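Local coordinates for LP15968p (Drosophila melanogaster, PDB 3MN8), which removes C-terminal arginine or lysine from peptides and proteins as a zinc-dependent metallocarboxypeptidase that processes growth factors, peptide hormones and neuropeptides, at residues D176-L181 with A200-I205; P226-L231 with M289-Y294; V385-F390 with F414-V419. All coordinates share one frame; numbering follows the deposited sequence.

Contact 1: residues D176-L181 with A200-I205; sequences DFPDRL and ALVNWI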
# COMPACT_ATOMS: atom_id res chain seq x y z
N ASP A 176 -2.21 -7.29 -15.41
CA ASP A 176 -2.22 -6.29 -16.47
C ASP A 176 -1.18 -5.18 -16.31
O ASP A 176 -1.06 -4.31 -17.18
CB ASP A 176 -3.62 -5.68 -16.59
CG ASP A 176 -3.84 -5.00 -17.91
OD1 ASP A 176 -3.32 -5.50 -18.92
OD2 ASP A 176 -4.53 -3.96 -17.94
N PHE A 177 -0.42 -5.21 -15.22
CA PHE A 177 0.59 -4.18 -14.96
C PHE A 177 1.88 -4.57 -15.65
O PHE A 177 2.12 -5.75 -15.91
CB PHE A 177 0.80 -3.99 -13.45
CG PHE A 177 -0.34 -3.24 -12.76
CD1 PHE A 177 -1.55 -3.87 -12.47
CD2 PHE A 177 -0.20 -1.90 -12.42
CE1 PHE A 177 -2.59 -3.19 -11.85
CE2 PHE A 177 -1.23 -1.21 -11.81
CZ PHE A 177 -2.43 -1.86 -11.52
N PRO A 178 2.72 -3.58 -15.99
CA PRO A 178 4.04 -3.84 -16.56
C PRO A 178 4.88 -4.77 -15.65
O PRO A 178 4.89 -4.63 -14.42
CB PRO A 178 4.67 -2.45 -16.62
CG PRO A 178 3.51 -1.49 -16.67
CD PRO A 178 2.43 -2.14 -15.87
N ASP A 179 5.57 -5.72 -16.28
CA ASP A 179 6.37 -6.69 -15.55
C ASP A 179 7.83 -6.27 -15.58
O ASP A 179 8.35 -5.86 -16.62
CB ASP A 179 6.22 -8.08 -16.16
CG ASP A 179 6.80 -9.16 -15.28
OD1 ASP A 179 6.57 -9.12 -14.05
OD2 ASP A 179 7.49 -10.07 -15.81
N ARG A 180 8.50 -6.38 -14.44
CA ARG A 180 9.90 -6.01 -14.33
C ARG A 180 10.75 -6.86 -15.28
O ARG A 180 11.77 -6.42 -15.79
CB ARG A 180 10.38 -6.18 -12.90
CG ARG A 180 10.14 -7.57 -12.40
CD ARG A 180 10.31 -7.66 -10.91
NE ARG A 180 10.22 -9.05 -10.50
CZ ARG A 180 11.26 -9.87 -10.43
NH1 ARG A 180 12.48 -9.42 -10.72
NH2 ARG A 180 11.08 -11.13 -10.05
N LEU A 181 10.31 -8.09 -15.53
CA LEU A 181 11.06 -8.97 -16.42
C LEU A 181 10.70 -8.81 -17.90
O LEU A 181 10.95 -9.70 -18.71
CB LEU A 181 10.92 -10.42 -15.96
CG LEU A 181 11.31 -10.60 -14.49
CD1 LEU A 181 10.80 -11.92 -13.93
CD2 LEU A 181 12.82 -10.47 -14.32
N ALA A 200 -4.81 3.99 -15.01
CA ALA A 200 -5.07 5.00 -14.00
C ALA A 200 -4.12 4.83 -12.82
O ALA A 200 -3.49 5.79 -12.36
CB ALA A 200 -6.52 4.91 -13.53
N LEU A 201 -4.02 3.61 -12.34
CA LEU A 201 -3.22 3.35 -11.16
C LEU A 201 -1.74 3.44 -11.44
O LEU A 201 -0.96 3.93 -10.62
CB LEU A 201 -3.57 1.98 -10.56
CG LEU A 201 -4.62 2.22 -9.48
CD1 LEU A 201 -6.02 2.16 -10.07
CD2 LEU A 201 -4.44 1.27 -8.31
N VAL A 202 -1.34 2.97 -12.61
CA VAL A 202 0.04 3.12 -13.02
C VAL A 202 0.42 4.59 -12.89
O VAL A 202 1.40 4.93 -12.23
CB VAL A 202 0.25 2.66 -14.46
CG1 VAL A 202 1.60 3.16 -14.98
CG2 VAL A 202 0.15 1.13 -14.54
N ASN A 203 -0.38 5.45 -13.52
CA ASN A 203 -0.14 6.88 -13.55
C ASN A 203 -0.02 7.44 -12.16
O ASN A 203 0.82 8.29 -11.87
CB ASN A 203 -1.30 7.59 -14.24
CG ASN A 203 -1.11 7.71 -15.72
OD1 ASN A 203 -0.27 7.02 -16.32
ND2 ASN A 203 -1.88 8.60 -16.34
N TRP A 204 -0.90 6.96 -11.30
CA TRP A 204 -0.98 7.44 -9.94
C TRP A 204 0.26 7.03 -9.18
O TRP A 204 0.95 7.86 -8.58
CB TRP A 204 -2.23 6.88 -9.28
CG TRP A 204 -2.55 7.52 -7.98
CD1 TRP A 204 -2.60 8.86 -7.72
CD2 TRP A 204 -2.90 6.86 -6.76
NE1 TRP A 204 -2.93 9.07 -6.40
CE2 TRP A 204 -3.12 7.86 -5.78
CE3 TRP A 204 -3.03 5.52 -6.38
CZ2 TRP A 204 -3.47 7.56 -4.47
CZ3 TRP A 204 -3.37 5.22 -5.08
CH2 TRP A 204 -3.59 6.23 -4.14
N ILE A 205 0.56 5.74 -9.23
CA ILE A 205 1.67 5.17 -8.46
C ILE A 205 3.00 5.90 -8.72
O ILE A 205 3.79 6.11 -7.79
CB ILE A 205 1.79 3.63 -8.70
CG1 ILE A 205 0.53 2.91 -8.22
CG2 ILE A 205 3.00 3.05 -7.99
CD1 ILE A 205 0.38 1.50 -8.75
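Phe177 pushes its ring toward the 200-205 helix, and every contact here is apolar. Val202 comes nearest: its CG2 sits 3.7 Å from CD2 of Phe177, and the two side chains run past each other in opposite directions. Its CG1 branch is anti to the backbone N (chi1 165°), which puts CG2 beside that nitrogen and on the flank facing the loop. Leu201 approaches at the ring edge, near the ring plane, and touches through its first carbon, with CB 4.1 Å from CZ of Phe177. One turn further along, Ile205 makes a looser approach, its CD1 4.4 Å from Phe177 CE2. Pro178 extends the patch by one residue, its CD lying 4.2 Å from that same CG2 of Val202, so a single methyl serves both loop residues.

No hydrogen bond joins the two segments. Polar ties run past the contact instead: Asp176 OD2 accepts from Gln195 N and bonds Thr198 OG1 at the start of the helix, and the backbone of Phe177 bonds to that of Gly287.

The contact sits in the catalytic domain, with Phe177 about 9 Å, side chain to side chain, from the zinc ligands His101 and His217. Met143 packs on both Phe177 and Leu201. Helix 289-296 closes in through Met289, Phe292 and Asn293, and helix 196-205 also packs on strands 74-80 and 93-97 through Ala200, Trp204 and Ile205.

Contact 2: residues P226-L231 with M289-Y294; sequences PYDNSL and MQDFNY. With GEM ((2-guanidinoethylmercapto)succinic acid), chain G.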
# COMPACT_ATOMS: atom_id res chain seq x y z
N PRO A 226 6.60 -9.34 -2.27
CA PRO A 226 7.42 -9.55 -3.47
C PRO A 226 8.58 -10.56 -3.29
O PRO A 226 9.04 -10.80 -2.16
CB PRO A 226 7.98 -8.15 -3.76
CG PRO A 226 7.01 -7.21 -3.13
CD PRO A 226 6.48 -7.92 -1.91
N TYR A 227 9.04 -11.15 -4.38
CA TYR A 227 8.44 -10.99 -5.69
C TYR A 227 7.37 -12.06 -5.90
O TYR A 227 7.36 -13.09 -5.20
CB TYR A 227 9.50 -11.15 -6.78
CG TYR A 227 10.52 -10.05 -6.88
CD1 TYR A 227 10.16 -8.76 -7.27
CD2 TYR A 227 11.87 -10.31 -6.64
CE1 TYR A 227 11.09 -7.76 -7.39
CE2 TYR A 227 12.81 -9.31 -6.75
CZ TYR A 227 12.42 -8.04 -7.13
OH TYR A 227 13.35 -7.04 -7.23
N ASP A 228 6.50 -11.83 -6.88
CA ASP A 228 5.41 -12.74 -7.23
C ASP A 228 5.84 -13.67 -8.36
O ASP A 228 5.14 -14.64 -8.68
CB ASP A 228 4.16 -11.96 -7.65
CG ASP A 228 3.34 -11.45 -6.46
OD1 ASP A 228 3.57 -11.92 -5.32
OD2 ASP A 228 2.44 -10.60 -6.65
N ASN A 229 6.98 -13.37 -8.97
CA ASN A 229 7.47 -14.19 -10.07
C ASN A 229 9.00 -14.19 -10.18
O ASN A 229 9.69 -13.50 -9.42
CB ASN A 229 6.83 -13.77 -11.40
CG ASN A 229 7.38 -12.46 -11.94
OD1 ASN A 229 8.21 -11.79 -11.31
ND2 ASN A 229 6.91 -12.08 -13.13
N SER A 230 9.53 -14.97 -11.12
CA SER A 230 10.98 -15.04 -11.32
C SER A 230 11.34 -15.33 -12.76
O SER A 230 10.47 -15.67 -13.56
CB SER A 230 11.58 -16.10 -10.40
OG SER A 230 11.13 -17.39 -10.76
N LEU A 231 12.63 -15.20 -13.08
CA LEU A 231 13.17 -15.62 -14.38
C LEU A 231 13.04 -17.14 -14.59
O LEU A 231 12.87 -17.61 -15.72
CB LEU A 231 14.65 -15.21 -14.52
CG LEU A 231 15.05 -13.82 -15.04
CD1 LEU A 231 16.52 -13.59 -14.81
CD2 LEU A 231 14.72 -13.65 -16.52
N MET A 289 0.29 -5.71 -9.54
CA MET A 289 0.52 -4.35 -9.05
C MET A 289 1.62 -4.31 -7.98
O MET A 289 2.41 -3.38 -7.94
CB MET A 289 -0.79 -3.77 -8.50
CG MET A 289 -0.71 -2.34 -8.03
SD MET A 289 -2.38 -1.69 -7.76
CE MET A 289 -3.01 -2.76 -6.46
N GLN A 290 1.65 -5.34 -7.13
CA GLN A 290 2.60 -5.40 -6.03
C GLN A 290 4.01 -5.19 -6.53
O GLN A 290 4.68 -4.23 -6.20
CB GLN A 290 2.53 -6.76 -5.32
CG GLN A 290 3.46 -6.89 -4.13
CD GLN A 290 3.61 -8.33 -3.65
OE1 GLN A 290 2.89 -8.78 -2.76
NE2 GLN A 290 4.56 -9.06 -4.25
N ASP A 291 4.47 -6.12 -7.36
CA ASP A 291 5.84 -6.05 -7.83
C ASP A 291 6.06 -4.80 -8.67
O ASP A 291 7.20 -4.33 -8.81
CB ASP A 291 6.24 -7.33 -8.58
CG ASP A 291 6.43 -8.53 -7.64
OD1 ASP A 291 6.14 -8.40 -6.43
OD2 ASP A 291 6.87 -9.60 -8.11
N PHE A 292 4.98 -4.27 -9.24
CA PHE A 292 5.11 -3.08 -10.07
C PHE A 292 5.51 -1.87 -9.22
O PHE A 292 6.39 -1.09 -9.60
CB PHE A 292 3.85 -2.80 -10.87
CG PHE A 292 3.86 -1.45 -11.52
CD1 PHE A 292 4.37 -1.29 -12.79
CD2 PHE A 292 3.37 -0.33 -10.84
CE1 PHE A 292 4.40 -0.04 -13.40
CE2 PHE A 292 3.39 0.92 -11.44
CZ PHE A 292 3.91 1.06 -12.72
N ASN A 293 4.87 -1.73 -8.07
CA ASN A 293 5.28 -0.71 -7.11
C ASN A 293 6.79 -0.73 -6.81
O ASN A 293 7.48 0.29 -6.90
CB ASN A 293 4.49 -0.87 -5.81
CG ASN A 293 3.11 -0.20 -5.88
OD1 ASN A 293 2.93 0.94 -5.42
ND2 ASN A 293 2.14 -0.92 -6.44
N TYR A 294 7.30 -1.91 -6.48
CA TYR A 294 8.68 -2.03 -6.01
C TYR A 294 9.67 -1.75 -7.13
O TYR A 294 10.65 -1.02 -6.94
CB TYR A 294 8.91 -3.42 -5.41
CG TYR A 294 10.28 -3.61 -4.79
CD1 TYR A 294 10.69 -2.84 -3.69
CD2 TYR A 294 11.17 -4.58 -5.29
CE1 TYR A 294 11.94 -3.02 -3.12
CE2 TYR A 294 12.42 -4.77 -4.73
CZ TYR A 294 12.81 -3.99 -3.64
OH TYR A 294 14.06 -4.18 -3.07
C8 GEM G . -3.34 -13.70 -6.21
S7 GEM G . -2.45 -12.27 -5.67
C6 GEM G . -1.72 -12.89 -4.18
C5 GEM G . -0.93 -14.18 -4.37
N3 GEM G . 0.27 -13.85 -5.13
C1 GEM G . 1.14 -14.70 -5.66
N4 GEM G . 2.19 -14.25 -6.34
N2 GEM G . 0.96 -16.01 -5.51
C9 GEM G . -3.82 -13.43 -7.61
O14 GEM G . -3.63 -12.29 -8.09
O15 GEM G . -4.39 -14.34 -8.25
C10 GEM G . -4.50 -14.09 -5.27
C11 GEM G . -5.68 -13.14 -5.21
O12 GEM G . -6.08 -12.79 -4.07
O13 GEM G . -6.24 -12.75 -6.27
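A cis peptide bond that does not involve a proline nitrogen joins Pro226 to Tyr227, and the Asp291 carboxylate is tucked right beside this bend. Its OD2 takes the backbone N-H of Asp228 at 2.6 Å in a nearly straight bond (173°), received on the syn side and slightly out of the carboxylate plane. OD1 is met nearly along its C-O axis by Gln290 NE2 at 2.8 Å. One bond on each oxygen thus fixes the rotation of the group, which reaches the loop because CG stands beside the backbone N and opposite the carbonyl carbon (chi1 -73°). With an alanine here the Asp228 N-H is likely to be left without its acceptor, and Gln290 NE2 without one of its partners.

The oxygen of the same amide, OE1, is hydrogen-bonded to Thr303 OG1, and the Gln290 chain crosses the Pro226 ring obliquely, its CG 3.7 Å from CG of Pro226. Tyr227 and Tyr294 meet obliquely, planes at 61°, with Tyr227 OH in the plane of the Tyr294 ring and 3.5 Å from its CE2; the Tyr294 hydroxyl itself bonds Asp244.

Asp228 OD1 lies 2.9 Å from guanidino N4 of the inhibitor GEM, consistent with a pocket for the terminal arginine or lysine of substrates. Helix 289-296 packs between the loop after strand 222-225 and helix 196-205, and Met289, Gln290 and Asn293 touch Glu301 of strand 300-305.

Contact 3: residues V385-F390 with F414-V419; sequences VHASAF and FKLAPV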
# COMPACT_ATOMS: atom_id res chain seq x y z
N VAL A 385 24.97 4.69 4.70
CA VAL A 385 24.13 5.25 3.66
C VAL A 385 24.92 6.29 2.88
O VAL A 385 25.72 7.03 3.47
CB VAL A 385 22.90 5.93 4.28
CG1 VAL A 385 21.86 6.20 3.22
CG2 VAL A 385 22.32 5.07 5.39
N HIS A 386 24.72 6.33 1.57
CA HIS A 386 25.31 7.39 0.74
C HIS A 386 24.41 7.78 -0.41
O HIS A 386 23.49 7.04 -0.78
CB HIS A 386 26.71 7.02 0.24
CG HIS A 386 26.74 6.08 -0.93
ND1 HIS A 386 25.61 5.52 -1.48
CD2 HIS A 386 27.79 5.60 -1.65
CE1 HIS A 386 25.96 4.74 -2.49
NE2 HIS A 386 27.27 4.77 -2.62
N ALA A 387 24.67 8.96 -0.98
CA ALA A 387 23.81 9.50 -2.01
C ALA A 387 24.61 9.88 -3.24
O ALA A 387 25.78 10.28 -3.15
CB ALA A 387 23.05 10.72 -1.48
N SER A 388 23.98 9.75 -4.40
CA SER A 388 24.63 10.15 -5.63
C SER A 388 23.61 10.73 -6.60
O SER A 388 22.39 10.56 -6.44
CB SER A 388 25.36 8.97 -6.25
OG SER A 388 24.46 7.89 -6.45
N ALA A 389 24.12 11.44 -7.60
CA ALA A 389 23.29 12.07 -8.62
C ALA A 389 24.18 12.51 -9.78
O ALA A 389 25.32 12.93 -9.59
CB ALA A 389 22.53 13.27 -8.03
N PHE A 390 23.64 12.40 -10.99
CA PHE A 390 24.33 12.85 -12.19
C PHE A 390 24.72 14.33 -12.06
O PHE A 390 23.91 15.16 -11.64
CB PHE A 390 23.44 12.63 -13.41
CG PHE A 390 24.00 13.15 -14.70
CD1 PHE A 390 23.48 14.29 -15.30
CD2 PHE A 390 25.05 12.50 -15.33
CE1 PHE A 390 24.00 14.78 -16.49
CE2 PHE A 390 25.57 12.99 -16.53
CZ PHE A 390 25.04 14.13 -17.10
N PHE A 414 21.99 14.97 3.04
CA PHE A 414 23.18 14.96 2.21
C PHE A 414 23.33 16.26 1.45
O PHE A 414 22.36 16.76 0.85
CB PHE A 414 23.12 13.79 1.23
CG PHE A 414 23.09 12.45 1.91
CD1 PHE A 414 21.88 11.86 2.25
CD2 PHE A 414 24.27 11.78 2.21
CE1 PHE A 414 21.84 10.63 2.87
CE2 PHE A 414 24.25 10.54 2.84
CZ PHE A 414 23.03 9.96 3.17
N LYS A 415 24.53 16.82 1.49
CA LYS A 415 24.93 17.86 0.54
C LYS A 415 25.91 17.27 -0.47
O LYS A 415 26.88 16.60 -0.11
CB LYS A 415 25.53 19.07 1.25
CG LYS A 415 24.52 19.84 2.09
CD LYS A 415 25.00 21.25 2.37
CE LYS A 415 23.85 22.13 2.88
NZ LYS A 415 24.25 23.57 2.96
N LEU A 416 25.63 17.52 -1.75
CA LEU A 416 26.45 17.03 -2.84
C LEU A 416 27.02 18.20 -3.61
O LEU A 416 26.30 19.17 -3.88
CB LEU A 416 25.63 16.18 -3.80
CG LEU A 416 24.80 15.03 -3.23
CD1 LEU A 416 24.11 14.24 -4.34
CD2 LEU A 416 25.70 14.14 -2.41
N ALA A 417 28.30 18.10 -3.97
CA ALA A 417 28.94 19.15 -4.75
C ALA A 417 28.83 18.78 -6.22
O ALA A 417 28.82 17.61 -6.57
CB ALA A 417 30.39 19.30 -4.35
N PRO A 418 28.70 19.79 -7.10
CA PRO A 418 28.66 19.39 -8.50
C PRO A 418 30.03 18.83 -8.85
O PRO A 418 31.01 19.28 -8.26
CB PRO A 418 28.41 20.71 -9.24
CG PRO A 418 27.94 21.68 -8.18
CD PRO A 418 28.60 21.24 -6.92
N VAL A 419 30.09 17.88 -9.77
CA VAL A 419 31.36 17.32 -10.23
C VAL A 419 32.45 18.39 -10.44
O VAL A 419 33.64 18.10 -10.30
CB VAL A 419 31.18 16.53 -11.55
CG1 VAL A 419 30.34 15.30 -11.30
CG2 VAL A 419 30.53 17.41 -12.61
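Ala387 sets its methyl over one face of the Phe414 ring, a CH-pi contact with CB 4.0 Å from the ring centroid and 20° off the normal. The methyl is shifted toward the rim, nearest CG at 3.8 Å. Phe414 offers this face because CG sits beside the backbone N, anti to the carbonyl carbon (chi1 -62°), which carries the ring alongside Ala387 and on to Val385. The Val385 side chain crosses it at about a right angle, CG1 3.9 Å from CZ. At the ring edge, near its plane, stands the carbonyl O of Val385, 3.9 Å from CE2. His386 comes near through its CA, its side chain starting away from Phe414; its ring meets that of Tyr357.

Two residues on, Leu416 repeats the approach with a forked end. CD2 comes 3.9 Å from the backbone O of Ala387, and CD1 meets the methyl of Ala389 at 4.1 Å. The two branches touch successive points along the chain as the strand runs into loop.

Strands 381-388 and 410-415 belong to different sheets, so this is face-to-face packing inside the transthyretin-like beta sandwich, with Val343 and Val356 joining the core. Backbone bonds run within each sheet, as from Phe414 to Leu342. Between the two segments the contact is mostly apolar van der Waals packing of Val385 and two alanines against a ring and a leucine. Without a hydrogen bond, their fit rests on shape and buried apolar surface.

Followed from the N terminus, the contacts come in series, none nested or crossed. Contact 1 closes a short loop, bringing 176-181 back onto helix 196-205. Contact 2 closes a much longer one, from the loop after strand 222-225 to helix 289-296. Both lie in the catalytic domain and touch: Asp179 OD1 probably accepts a hydrogen bond from Asn229 ND2 at 3.1 Å, and Arg180 makes a cation-pi contact with Tyr227. Together they tie two helices and two loops into one body near the inhibitor. Contact 3, the last of the three, closes a loop in the C-terminal transthyretin-like domain, its centre 29 Å from each of the other two, and joins sheet to sheet there.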